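Local coordinates for protein peroxide stress regulator PerR, FUR family (Streptococcus pyogenes, PDB 4LMY) that probably controls peroxide-stress genes as a metal-dependent, dimeric DNA-binding transcription regulator of the ferric uptake regulator (Fur) family, at residues 1-6 with 18-22; 13-17 with 32-36; 47-51 with 63-67; 99-103 with 137-141. One frame throughout, in Å; residues are numbered along the deposited sequence.

Interaction 1 (1-6 with 18-22). With ZN (zinc ion), chain E.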
loop_
_atom_site.group_PDB
_atom_site.type_symbol
_atom_site.label_atom_id
_atom_site.label_comp_id
_atom_site.label_asym_id
_atom_site.label_seq_id
_atom_site.Cartn_x
_atom_site.Cartn_y
_atom_site.Cartn_z
ATOM N N MET B 1 -11.203 -11.475 0.528
ATOM C CA MET B 1 -11.701 -12.759 0.046
ATOM C C MET B 1 -10.686 -13.451 -0.860
ATOM O O MET B 1 -9.494 -13.147 -0.813
ATOM C CB MET B 1 -13.036 -12.572 -0.678
ATOM C CG MET B 1 -13.032 -11.451 -1.704
ATOM S SD MET B 1 -14.690 -10.846 -2.071
ATOM C CE MET B 1 -15.159 -10.158 -0.484
ATOM N N ASP B 2 -11.159 -14.386 -1.678
ATOM C CA ASP B 2 -10.283 -15.110 -2.593
ATOM C C ASP B 2 -9.792 -14.223 -3.731
ATOM O O ASP B 2 -10.480 -13.290 -4.145
ATOM C CB ASP B 2 -10.983 -16.350 -3.154
ATOM C CG ASP B 2 -10.747 -17.586 -2.309
ATOM O OD1 ASP B 2 -9.696 -17.656 -1.635
ATOM O OD2 ASP B 2 -11.609 -18.489 -2.321
ATOM N N ILE B 3 -8.599 -14.527 -4.231
ATOM C CA ILE B 3 -8.003 -13.772 -5.327
ATOM C C ILE B 3 -8.816 -13.915 -6.614
ATOM O O ILE B 3 -9.132 -15.025 -7.040
ATOM C CB ILE B 3 -6.540 -14.200 -5.568
ATOM C CG1 ILE B 3 -5.689 -13.866 -4.341
ATOM C CG2 ILE B 3 -5.978 -13.524 -6.807
ATOM C CD1 ILE B 3 -4.222 -14.205 -4.500
ATOM N N HIS B 4 -9.154 -12.782 -7.221
ATOM C CA HIS B 4 -10.011 -12.749 -8.401
ATOM C C HIS B 4 -9.762 -11.462 -9.179
ATOM O O HIS B 4 -8.990 -10.607 -8.744
ATOM C CB HIS B 4 -11.478 -12.805 -7.976
ATOM C CG HIS B 4 -11.928 -11.601 -7.207
ATOM N ND1 HIS B 4 -11.777 -11.489 -5.843
ATOM C CD2 HIS B 4 -12.525 -10.454 -7.614
ATOM C CE1 HIS B 4 -12.261 -10.327 -5.440
ATOM N NE2 HIS B 4 -12.723 -9.682 -6.496
ATOM N N SER B 5 -10.428 -11.322 -10.321
ATOM C CA SER B 5 -10.311 -10.117 -11.136
ATOM C C SER B 5 -11.642 -9.733 -11.775
ATOM O O SER B 5 -12.462 -10.595 -12.086
ATOM C CB SER B 5 -9.255 -10.304 -12.228
ATOM O OG SER B 5 -9.316 -9.253 -13.176
ATOM N N HIS B 6 -11.850 -8.436 -11.967
ATOM C CA HIS B 6 -13.021 -7.948 -12.686
ATOM C C HIS B 6 -12.583 -7.385 -14.030
ATOM O O HIS B 6 -13.352 -6.708 -14.715
ATOM C CB HIS B 6 -13.749 -6.873 -11.880
ATOM C CG HIS B 6 -14.022 -7.261 -10.461
ATOM N ND1 HIS B 6 -15.137 -7.978 -10.084
ATOM C CD2 HIS B 6 -13.325 -7.025 -9.325
ATOM C CE1 HIS B 6 -15.112 -8.172 -8.778
ATOM N NE2 HIS B 6 -14.023 -7.602 -8.292
ATOM N N GLU B 18 -19.497 -3.310 -7.804
ATOM C CA GLU B 18 -19.327 -4.345 -8.820
ATOM C C GLU B 18 -19.708 -5.725 -8.288
ATOM O O GLU B 18 -20.432 -6.470 -8.945
ATOM C CB GLU B 18 -17.893 -4.355 -9.359
ATOM C CG GLU B 18 -17.614 -5.448 -10.385
ATOM C CD GLU B 18 -18.399 -5.272 -11.677
ATOM O OE1 GLU B 18 -18.542 -6.265 -12.424
ATOM O OE2 GLU B 18 -18.864 -4.146 -11.954
ATOM N N HIS B 19 -19.227 -6.052 -7.093
ATOM C CA HIS B 19 -19.558 -7.319 -6.447
ATOM C C HIS B 19 -21.059 -7.439 -6.195
ATOM O O HIS B 19 -21.651 -8.495 -6.421
ATOM C CB HIS B 19 -18.801 -7.471 -5.126
ATOM C CG HIS B 19 -17.377 -7.910 -5.287
ATOM N ND1 HIS B 19 -16.966 -9.203 -5.037
ATOM C CD2 HIS B 19 -16.270 -7.230 -5.664
ATOM C CE1 HIS B 19 -15.668 -9.300 -5.258
ATOM N NE2 HIS B 19 -15.219 -8.117 -5.637
ATOM N N LEU B 20 -21.668 -6.355 -5.724
ATOM C CA LEU B 20 -23.104 -6.351 -5.444
ATOM C C LEU B 20 -23.939 -6.489 -6.718
ATOM O O LEU B 20 -24.944 -7.201 -6.727
ATOM C CB LEU B 20 -23.511 -5.094 -4.670
ATOM C CG LEU B 20 -22.980 -4.968 -3.240
ATOM C CD1 LEU B 20 -23.615 -3.779 -2.534
ATOM C CD2 LEU B 20 -23.202 -6.251 -2.456
ATOM N N ARG B 21 -23.525 -5.807 -7.784
ATOM C CA ARG B 21 -24.192 -5.930 -9.078
ATOM C C ARG B 21 -24.118 -7.365 -9.579
ATOM O O ARG B 21 -25.101 -7.906 -10.089
ATOM C CB ARG B 21 -23.558 -5.007 -10.119
ATOM C CG ARG B 21 -23.884 -3.536 -9.964
ATOM C CD ARG B 21 -23.407 -2.752 -11.179
ATOM N NE ARG B 21 -23.145 -1.353 -10.861
ATOM C CZ ARG B 21 -21.932 -0.837 -10.701
ATOM N NH1 ARG B 21 -20.854 -1.601 -10.839
ATOM N NH2 ARG B 21 -21.795 0.449 -10.409
ATOM N N GLU B 22 -22.944 -7.972 -9.432
ATOM C CA GLU B 22 -22.731 -9.360 -9.832
ATOM C C GLU B 22 -23.729 -10.292 -9.153
ATOM O O GLU B 22 -24.144 -11.297 -9.731
ATOM C CB GLU B 22 -21.301 -9.801 -9.508
ATOM C CG GLU B 22 -20.248 -9.281 -10.474
ATOM C CD GLU B 22 -18.834 -9.613 -10.032
ATOM O OE1 GLU B 22 -18.656 -10.059 -8.877
ATOM O OE2 GLU B 22 -17.899 -9.429 -10.841
HETATM ZN ZN ZN E . -13.237 -7.557 -6.287
#

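Interaction 2 (13-17 with 32-36)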
loop_
_atom_site.group_PDB
_atom_site.type_symbol
_atom_site.label_atom_id
_atom_site.label_comp_id
_atom_site.label_asym_id
_atom_site.label_seq_id
_atom_site.Cartn_x
_atom_site.Cartn_y
_atom_site.Cartn_z
ATOM N N TYR B 13 -14.703 1.507 -3.185
ATOM C CA TYR B 13 -16.112 1.825 -3.406
ATOM C C TYR B 13 -16.665 1.147 -4.653
ATOM O O TYR B 13 -17.670 0.432 -4.587
ATOM C CB TYR B 13 -16.304 3.345 -3.485
ATOM C CG TYR B 13 -17.708 3.789 -3.836
ATOM C CD1 TYR B 13 -18.047 4.106 -5.144
ATOM C CD2 TYR B 13 -18.688 3.906 -2.859
ATOM C CE1 TYR B 13 -19.325 4.516 -5.475
ATOM C CE2 TYR B 13 -19.971 4.318 -3.180
ATOM C CZ TYR B 13 -20.283 4.622 -4.489
ATOM O OH TYR B 13 -21.556 5.031 -4.815
ATOM N N GLU B 14 -16.002 1.364 -5.784
ATOM C CA GLU B 14 -16.439 0.775 -7.044
ATOM C C GLU B 14 -16.374 -0.750 -7.015
ATOM O O GLU B 14 -17.142 -1.422 -7.705
ATOM C CB GLU B 14 -15.630 1.328 -8.222
ATOM C CG GLU B 14 -15.838 2.815 -8.483
ATOM C CD GLU B 14 -17.265 3.160 -8.887
ATOM O OE1 GLU B 14 -18.013 2.254 -9.314
ATOM O OE2 GLU B 14 -17.637 4.347 -8.783
ATOM N N ASN B 15 -15.455 -1.297 -6.223
ATOM C CA ASN B 15 -15.371 -2.746 -6.084
ATOM C C ASN B 15 -16.603 -3.325 -5.407
ATOM O O ASN B 15 -17.150 -4.329 -5.859
ATOM C CB ASN B 15 -14.115 -3.167 -5.323
ATOM C CG ASN B 15 -14.069 -4.660 -5.073
ATOM O OD1 ASN B 15 -14.328 -5.125 -3.964
ATOM N ND2 ASN B 15 -13.756 -5.421 -6.112
ATOM N N VAL B 16 -17.033 -2.690 -4.320
ATOM C CA VAL B 16 -18.222 -3.142 -3.602
ATOM C C VAL B 16 -19.425 -3.175 -4.537
ATOM O O VAL B 16 -20.151 -4.169 -4.599
ATOM C CB VAL B 16 -18.538 -2.246 -2.393
ATOM C CG1 VAL B 16 -19.851 -2.668 -1.752
ATOM C CG2 VAL B 16 -17.413 -2.314 -1.386
ATOM N N LEU B 17 -19.616 -2.088 -5.281
ATOM C CA LEU B 17 -20.741 -1.974 -6.198
ATOM C C LEU B 17 -20.690 -3.051 -7.277
ATOM O O LEU B 17 -21.713 -3.642 -7.618
ATOM C CB LEU B 17 -20.785 -0.585 -6.839
ATOM C CG LEU B 17 -21.008 0.594 -5.890
ATOM C CD1 LEU B 17 -21.361 1.856 -6.672
ATOM C CD2 LEU B 17 -22.084 0.267 -4.865
ATOM N N LYS B 32 -25.398 3.219 -1.121
ATOM C CA LYS B 32 -24.182 3.896 -1.560
ATOM C C LYS B 32 -23.623 4.793 -0.461
ATOM O O LYS B 32 -22.408 4.859 -0.258
ATOM C CB LYS B 32 -24.447 4.714 -2.824
ATOM C CG LYS B 32 -24.624 3.866 -4.065
ATOM C CD LYS B 32 -24.680 4.712 -5.327
ATOM C CE LYS B 32 -26.106 5.061 -5.709
ATOM N NZ LYS B 32 -26.154 5.990 -6.876
ATOM N N ALA B 33 -24.517 5.478 0.245
ATOM C CA ALA B 33 -24.115 6.370 1.328
ATOM C C ALA B 33 -23.451 5.616 2.474
ATOM O O ALA B 33 -22.457 6.072 3.036
ATOM C CB ALA B 33 -25.307 7.152 1.836
ATOM N N ILE B 34 -24.003 4.459 2.818
ATOM C CA ILE B 34 -23.474 3.666 3.921
ATOM C C ILE B 34 -22.119 3.047 3.566
ATOM O O ILE B 34 -21.203 3.022 4.391
ATOM C CB ILE B 34 -24.492 2.598 4.373
ATOM C CG1 ILE B 34 -25.704 3.281 5.011
ATOM C CG2 ILE B 34 -23.859 1.627 5.353
ATOM C CD1 ILE B 34 -26.846 2.350 5.330
ATOM N N ILE B 35 -21.988 2.572 2.331
ATOM C CA ILE B 35 -20.713 2.047 1.847
ATOM C C ILE B 35 -19.624 3.114 1.921
ATOM O O ILE B 35 -18.551 2.875 2.476
ATOM C CB ILE B 35 -20.821 1.523 0.404
ATOM C CG1 ILE B 35 -21.738 0.300 0.353
ATOM C CG2 ILE B 35 -19.438 1.168 -0.143
ATOM C CD1 ILE B 35 -22.212 -0.055 -1.038
ATOM N N SER B 36 -19.913 4.289 1.370
ATOM C CA SER B 36 -18.956 5.393 1.366
ATOM C C SER B 36 -18.612 5.816 2.784
ATOM O O SER B 36 -17.451 6.079 3.098
ATOM C CB SER B 36 -19.508 6.590 0.591
ATOM O OG SER B 36 -19.661 6.287 -0.783
#

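Interaction 3 (47-51 with 63-67)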
loop_
_atom_site.group_PDB
_atom_site.type_symbol
_atom_site.label_atom_id
_atom_site.label_comp_id
_atom_site.label_asym_id
_atom_site.label_seq_id
_atom_site.Cartn_x
_atom_site.Cartn_y
_atom_site.Cartn_z
ATOM N N ALA B 47 -23.849 0.545 14.927
ATOM C CA ALA B 47 -24.989 0.757 14.045
ATOM C C ALA B 47 -25.669 2.083 14.365
ATOM O O ALA B 47 -26.130 2.786 13.465
ATOM C CB ALA B 47 -25.978 -0.390 14.169
ATOM N N ASP B 48 -25.722 2.423 15.651
ATOM C CA ASP B 48 -26.343 3.670 16.087
ATOM C C ASP B 48 -25.572 4.885 15.585
ATOM O O ASP B 48 -26.171 5.872 15.160
ATOM C CB ASP B 48 -26.455 3.725 17.612
ATOM C CG ASP B 48 -27.247 4.927 18.092
ATOM O OD1 ASP B 48 -28.463 4.991 17.809
ATOM O OD2 ASP B 48 -26.660 5.806 18.757
ATOM N N LYS B 49 -24.245 4.805 15.641
ATOM C CA LYS B 49 -23.387 5.894 15.181
ATOM C C LYS B 49 -23.594 6.167 13.697
ATOM O O LYS B 49 -23.756 7.317 13.288
ATOM C CB LYS B 49 -21.914 5.578 15.445
ATOM C CG LYS B 49 -20.957 6.607 14.854
ATOM C CD LYS B 49 -20.277 7.429 15.934
ATOM C CE LYS B 49 -19.468 8.569 15.334
ATOM N NZ LYS B 49 -20.285 9.798 15.122
ATOM N N ILE B 50 -23.583 5.103 12.898
ATOM C CA ILE B 50 -23.852 5.210 11.470
ATOM C C ILE B 50 -25.205 5.874 11.248
ATOM O O ILE B 50 -25.329 6.820 10.469
ATOM C CB ILE B 50 -23.872 3.824 10.797
ATOM C CG1 ILE B 50 -22.539 3.099 11.000
ATOM C CG2 ILE B 50 -24.201 3.957 9.318
ATOM C CD1 ILE B 50 -22.556 1.652 10.549
ATOM N N TYR B 51 -26.211 5.371 11.955
ATOM C CA TYR B 51 -27.565 5.898 11.874
ATOM C C TYR B 51 -27.620 7.388 12.206
ATOM O O TYR B 51 -28.216 8.170 11.469
ATOM C CB TYR B 51 -28.487 5.102 12.804
ATOM C CG TYR B 51 -29.848 5.721 13.019
ATOM C CD1 TYR B 51 -30.706 5.952 11.953
ATOM C CD2 TYR B 51 -30.280 6.061 14.295
ATOM C CE1 TYR B 51 -31.951 6.519 12.148
ATOM C CE2 TYR B 51 -31.524 6.626 14.500
ATOM C CZ TYR B 51 -32.356 6.852 13.422
ATOM O OH TYR B 51 -33.596 7.413 13.620
ATOM N N LEU B 63 -32.903 2.837 11.996
ATOM C CA LEU B 63 -31.880 1.925 12.489
ATOM C C LEU B 63 -31.983 0.591 11.750
ATOM O O LEU B 63 -30.976 -0.057 11.457
ATOM C CB LEU B 63 -32.038 1.715 13.994
ATOM C CG LEU B 63 -30.978 0.843 14.657
ATOM C CD1 LEU B 63 -29.612 1.515 14.513
ATOM C CD2 LEU B 63 -31.319 0.584 16.115
ATOM N N ALA B 64 -33.213 0.190 11.445
ATOM C CA ALA B 64 -33.454 -1.044 10.707
ATOM C C ALA B 64 -32.783 -1.001 9.336
ATOM O O ALA B 64 -32.238 -2.002 8.874
ATOM C CB ALA B 64 -34.949 -1.288 10.565
ATOM N N THR B 65 -32.818 0.166 8.701
ATOM C CA THR B 65 -32.175 0.356 7.406
ATOM C C THR B 65 -30.673 0.115 7.512
ATOM O O THR B 65 -30.079 -0.559 6.673
ATOM C CB THR B 65 -32.424 1.771 6.863
ATOM O OG1 THR B 65 -33.833 1.987 6.721
ATOM C CG2 THR B 65 -31.749 1.953 5.513
ATOM N N VAL B 66 -30.069 0.665 8.560
ATOM C CA VAL B 66 -28.643 0.485 8.803
ATOM C C VAL B 66 -28.293 -0.987 9.035
ATOM O O VAL B 66 -27.342 -1.502 8.446
ATOM C CB VAL B 66 -28.158 1.353 9.981
ATOM C CG1 VAL B 66 -26.692 1.088 10.271
ATOM C CG2 VAL B 66 -28.389 2.832 9.677
ATOM N N TYR B 67 -29.070 -1.660 9.881
ATOM C CA TYR B 67 -28.885 -3.090 10.125
ATOM C C TYR B 67 -28.971 -3.889 8.826
ATOM O O TYR B 67 -28.154 -4.776 8.575
ATOM C CB TYR B 67 -29.943 -3.604 11.106
ATOM C CG TYR B 67 -29.620 -3.402 12.570
ATOM C CD1 TYR B 67 -28.350 -3.668 13.070
ATOM C CD2 TYR B 67 -30.591 -2.959 13.457
ATOM C CE1 TYR B 67 -28.058 -3.492 14.413
ATOM C CE2 TYR B 67 -30.309 -2.779 14.799
ATOM C CZ TYR B 67 -29.041 -3.046 15.271
ATOM O OH TYR B 67 -28.759 -2.868 16.606
#

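Interaction 4 (99-103 with 137-141). With ZN (zinc ion), chain E.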
loop_
_atom_site.group_PDB
_atom_site.type_symbol
_atom_site.label_atom_id
_atom_site.label_comp_id
_atom_site.label_asym_id
_atom_site.label_seq_id
_atom_site.Cartn_x
_atom_site.Cartn_y
_atom_site.Cartn_z
ATOM N N HIS B 99 -8.944 -3.281 -6.656
ATOM C CA HIS B 99 -8.163 -3.862 -7.738
ATOM C C HIS B 99 -7.329 -2.794 -8.425
ATOM O O HIS B 99 -7.848 -1.763 -8.849
ATOM C CB HIS B 99 -9.074 -4.581 -8.730
ATOM C CG HIS B 99 -9.881 -5.672 -8.103
ATOM N ND1 HIS B 99 -9.506 -6.996 -8.147
ATOM C CD2 HIS B 99 -11.028 -5.628 -7.382
ATOM C CE1 HIS B 99 -10.395 -7.725 -7.496
ATOM N NE2 HIS B 99 -11.326 -6.918 -7.019
ATOM N N VAL B 100 -6.031 -3.062 -8.524
ATOM C CA VAL B 100 -5.053 -2.088 -8.987
ATOM C C VAL B 100 -4.370 -2.575 -10.261
ATOM O O VAL B 100 -4.036 -3.751 -10.383
ATOM C CB VAL B 100 -3.978 -1.851 -7.900
ATOM C CG1 VAL B 100 -2.938 -0.826 -8.354
ATOM C CG2 VAL B 100 -4.633 -1.424 -6.593
ATOM N N ASN B 101 -4.164 -1.670 -11.212
ATOM C CA ASN B 101 -3.456 -2.020 -12.439
ATOM C C ASN B 101 -1.943 -2.051 -12.269
ATOM O O ASN B 101 -1.376 -1.272 -11.504
ATOM C CB ASN B 101 -3.803 -1.043 -13.560
ATOM C CG ASN B 101 -5.163 -1.310 -14.163
ATOM O OD1 ASN B 101 -5.673 -2.428 -14.102
ATOM N ND2 ASN B 101 -5.751 -0.287 -14.766
ATOM N N VAL B 102 -1.294 -2.960 -12.984
ATOM C CA VAL B 102 0.149 -2.888 -13.154
ATOM C C VAL B 102 0.428 -2.755 -14.648
ATOM O O VAL B 102 -0.051 -3.553 -15.456
ATOM C CB VAL B 102 0.895 -4.091 -12.514
ATOM C CG1 VAL B 102 0.419 -5.416 -13.089
ATOM C CG2 VAL B 102 2.398 -3.932 -12.685
ATOM N N VAL B 103 1.170 -1.717 -15.016
ATOM C CA VAL B 103 1.390 -1.398 -16.421
ATOM C C VAL B 103 2.832 -1.676 -16.819
ATOM O O VAL B 103 3.757 -1.301 -16.102
ATOM C CB VAL B 103 1.073 0.088 -16.707
ATOM C CG1 VAL B 103 1.224 0.387 -18.187
ATOM C CG2 VAL B 103 -0.333 0.435 -16.223
ATOM N N PRO B 137 -5.365 7.264 -5.415
ATOM C CA PRO B 137 -5.187 6.596 -6.707
ATOM C C PRO B 137 -3.816 5.939 -6.784
ATOM O O PRO B 137 -2.801 6.577 -6.510
ATOM C CB PRO B 137 -5.297 7.743 -7.715
ATOM C CG PRO B 137 -4.937 8.966 -6.941
ATOM C CD PRO B 137 -5.453 8.728 -5.555
ATOM N N VAL B 138 -3.792 4.659 -7.134
ATOM C CA VAL B 138 -2.541 3.923 -7.208
ATOM C C VAL B 138 -2.464 3.148 -8.515
ATOM O O VAL B 138 -3.412 2.465 -8.895
ATOM C CB VAL B 138 -2.396 2.945 -6.026
ATOM C CG1 VAL B 138 -1.095 2.172 -6.126
ATOM C CG2 VAL B 138 -2.464 3.692 -4.705
ATOM N N ILE B 139 -1.339 3.290 -9.208
ATOM C CA ILE B 139 -1.036 2.478 -10.380
ATOM C C ILE B 139 0.382 1.949 -10.236
ATOM O O ILE B 139 1.305 2.708 -9.942
ATOM C CB ILE B 139 -1.126 3.289 -11.682
ATOM C CG1 ILE B 139 -2.522 3.893 -11.846
ATOM C CG2 ILE B 139 -0.774 2.419 -12.885
ATOM C CD1 ILE B 139 -2.690 4.684 -13.121
ATOM N N ALA B 140 0.558 0.647 -10.434
ATOM C CA ALA B 140 1.887 0.059 -10.362
ATOM C C ALA B 140 2.503 -0.033 -11.749
ATOM O O ALA B 140 1.794 -0.116 -12.751
ATOM C CB ALA B 140 1.828 -1.316 -9.718
ATOM N N TYR B 141 3.829 0.004 -11.802
ATOM C CA TYR B 141 4.549 -0.152 -13.055
ATOM C C TYR B 141 5.560 -1.276 -12.928
ATOM O O TYR B 141 6.058 -1.556 -11.840
ATOM C CB TYR B 141 5.235 1.156 -13.447
ATOM C CG TYR B 141 4.261 2.268 -13.741
ATOM C CD1 TYR B 141 3.784 2.479 -15.028
ATOM C CD2 TYR B 141 3.810 3.105 -12.729
ATOM C CE1 TYR B 141 2.884 3.494 -15.299
ATOM C CE2 TYR B 141 2.911 4.121 -12.991
ATOM C CZ TYR B 141 2.453 4.313 -14.277
ATOM O OH TYR B 141 1.558 5.325 -14.538
HETATM ZN ZN ZN E . -13.237 -7.557 -6.287
HETATM O O HOH W 1 -4.898 1.152 -10.833
#

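Interaction 1 (1-6 with 18-22)
A zinc site stitches the N-terminal arm to the surface of the first helix here: His4 and His6 of residues 1-6 and His19 of residues 18-22 share one metal ion. Each binds through NE2, with distances to zinc of 2.2 Å from His4 NE2, 2.1 Å from His6 NE2 and 2.2 Å from His19 NE2. Histidine suits this place because its ring can give one nitrogen to the metal and leave the other to be steered by a second-shell acceptor. His6 uses ND1 in this way, donating in its own ring plane to OE2 of Glu22 (3.2 Å, angle at the hydrogen 145°). The carboxylate is met from above its plane, and its negative charge would probably make NE2 a better electron donor to zinc. His4 ND1 instead makes a nearly straight bond of 2.8 Å to Asp2 O, which fixes the rotation of that ring within the arm. Around the ion the His19 plane stands steeply to those of His4 (82°) and His6 (76°). Met1 lays its sulfur obliquely against His19, SD to CE1 3.7 Å, and the CG methylene of Glu18 lies obliquely beside His6 ND1. His97, His99 (on strand 98-104) and the side-chain amide of Asn15 complete the site, so zinc joins the arm and helix 12-22 to strand 98-104.

Interaction 2 (13-17 with 32-36)
Lys32 O, on the edge of the contact facing Tyr13, accepts two hydrogens from Ser36, and they come from opposite faces of its carbonyl plane. One is the ordinary helical bond from Ser36 N at 3.0 Å; the other comes from Ser36 OG at 3.1 Å, tilted 31° from that plane. Serine serves well at this position, since its short hydroxyl can fold back on Lys32 O in the preceding turn. Tyr13 packs against that hydroxyl: its CE2 lies 3.1 Å from Ser36 OG, while Lys32 O lies at the ring edge. With CG opposite its own amide nitrogen (chi1 175°), Tyr13 sends the ring across to helix 29-40, and its OH rests on the aliphatic part of Lys32, 3.2 Å from CD. The lysine chain bends at chi3 and carries NZ away to a salt bridge with Glu29, so that its methylenes line the contact while its charge is met within its own helix. The two segments run obliquely antiparallel, their axes 136° apart, and such packing belongs to the helical, winged-helix DNA-binding part expected of a Fur-family protein. The apolar centre of the contact is Ile35. The long branch of this residue meets Val16 tip to tip, CD1 to CG1 3.6 Å, and is crossed by Leu17, whose CD2 lies 3.8 Å from the same CD1. The CG2 branch of Ile35 turns toward Tyr13 CD2. Leu17 CG lies over one face of the Tyr13 ring, toward its rim, and Leu73 of helix 63-75 packs on both Val16 and Ile35.

Interaction 3 (47-51 with 63-67)
Ala47, in the first turn of its helix, presents a methyl small enough to let helix 63-75 come close: its CB meets the ring of Tyr67 at CE1 (3.7 Å), and Leu63 CD1 and Val66 CG1 lie near the same residue. Its carbonyl O also touches Val66 CG1, at 3.7 Å. Asp48 has its CB directed away from helix 63-75, and its carboxylate forms a salt bridge with Arg52, as suits an acid at the surface. Ile50 points back into the interface, its CG2 branch 3.9 Å from Val66 CG1. Tyr51 closes the contact. With chi1 at 168° the ring swings past the start of helix 63-75, and Leu63 N lies over one face of it, toward the rim, 3.8 Å from CE1. Tyr51 CB rests against Val66 CG2 (3.9 Å). The forked valine thus wedges between Ile50 on one branch and Tyr51 on the other. With the segment axes 116° apart, the pair fits the helix-turn-helix of a winged-helix domain, in which helix 63-75 would probably be the recognition helix. Helix 29-40 completes the packing, Tyr37 and Met38 meeting Ile50 and Thr30 meeting Thr65.

Interaction 4 (99-103 with 137-141)
Val102 and Val103 run parallel to Ala140 and Tyr141 in the tight half of this contact, which opens toward Val100 and Val138. Two direct bonds zip the tight end: Ala140 N donates to Asn101 O (2.9 Å) and Val103 N to Ala140 O (2.8 Å), both with 161° at the hydrogen. The amide and the carbonyl of Ala140 thus both reach the same strand, to Asn101 and Val103 on either side of Val102, the pattern of a parallel pair. The small methyl of Ala140 packs closely beside Val102, CB 4.0 Å from CG2. On the other face of the sheet the ring of Tyr141 lies along Val103, CD1 to CB 4.0 Å. Val103 CG2 also touches Ile139 CG2. Beta-branched residues suit such extended backbones. Toward residue 138 the two backbones part, and a water takes over from direct pairing: it accepts from Asn101 N at 2.9 Å and donates to Val138 O at 2.8 Å. Val100, with CG1 opposite its amide nitrogen (chi1 -180°), reaches into this wider end, placing CG1 3.4 Å from Val138 O. Ile139 is solvent-exposed on the loose side. One residue before Val100, His99 gives NE2 to zinc, tying this strand to the metal site. Strand 98-104 is central in its sheet, with 110-115 antiparallel on one side and 140-143 on the other; Tyr141 in turn pairs antiparallel with a strand of the second subunit, whose Arg135 makes a cation-pi contact with its ring, so the sheet continues through the dimer.

Along the chain the segments of interactions 1 and 2 alternate, with 13-17 and 18-22 sharing helix 12-22, and interactions 3 and 4 follow in series. The first two have centres about 13 Å apart and touch through His6 and Asn15. Interaction 4, its centre about 17 Å from that of interaction 1, holds the same zinc through His99. Interaction 3 lies farthest out, about 16 Å from interaction 2 and about 35 Å from interaction 4 between centres, on the opposite side of the chain's centre from the latter. The order in space runs from probable DNA-reading helices, through helix packing, to the zinc and the dimer sheet, consistent with metal binding setting how the two parts are disposed.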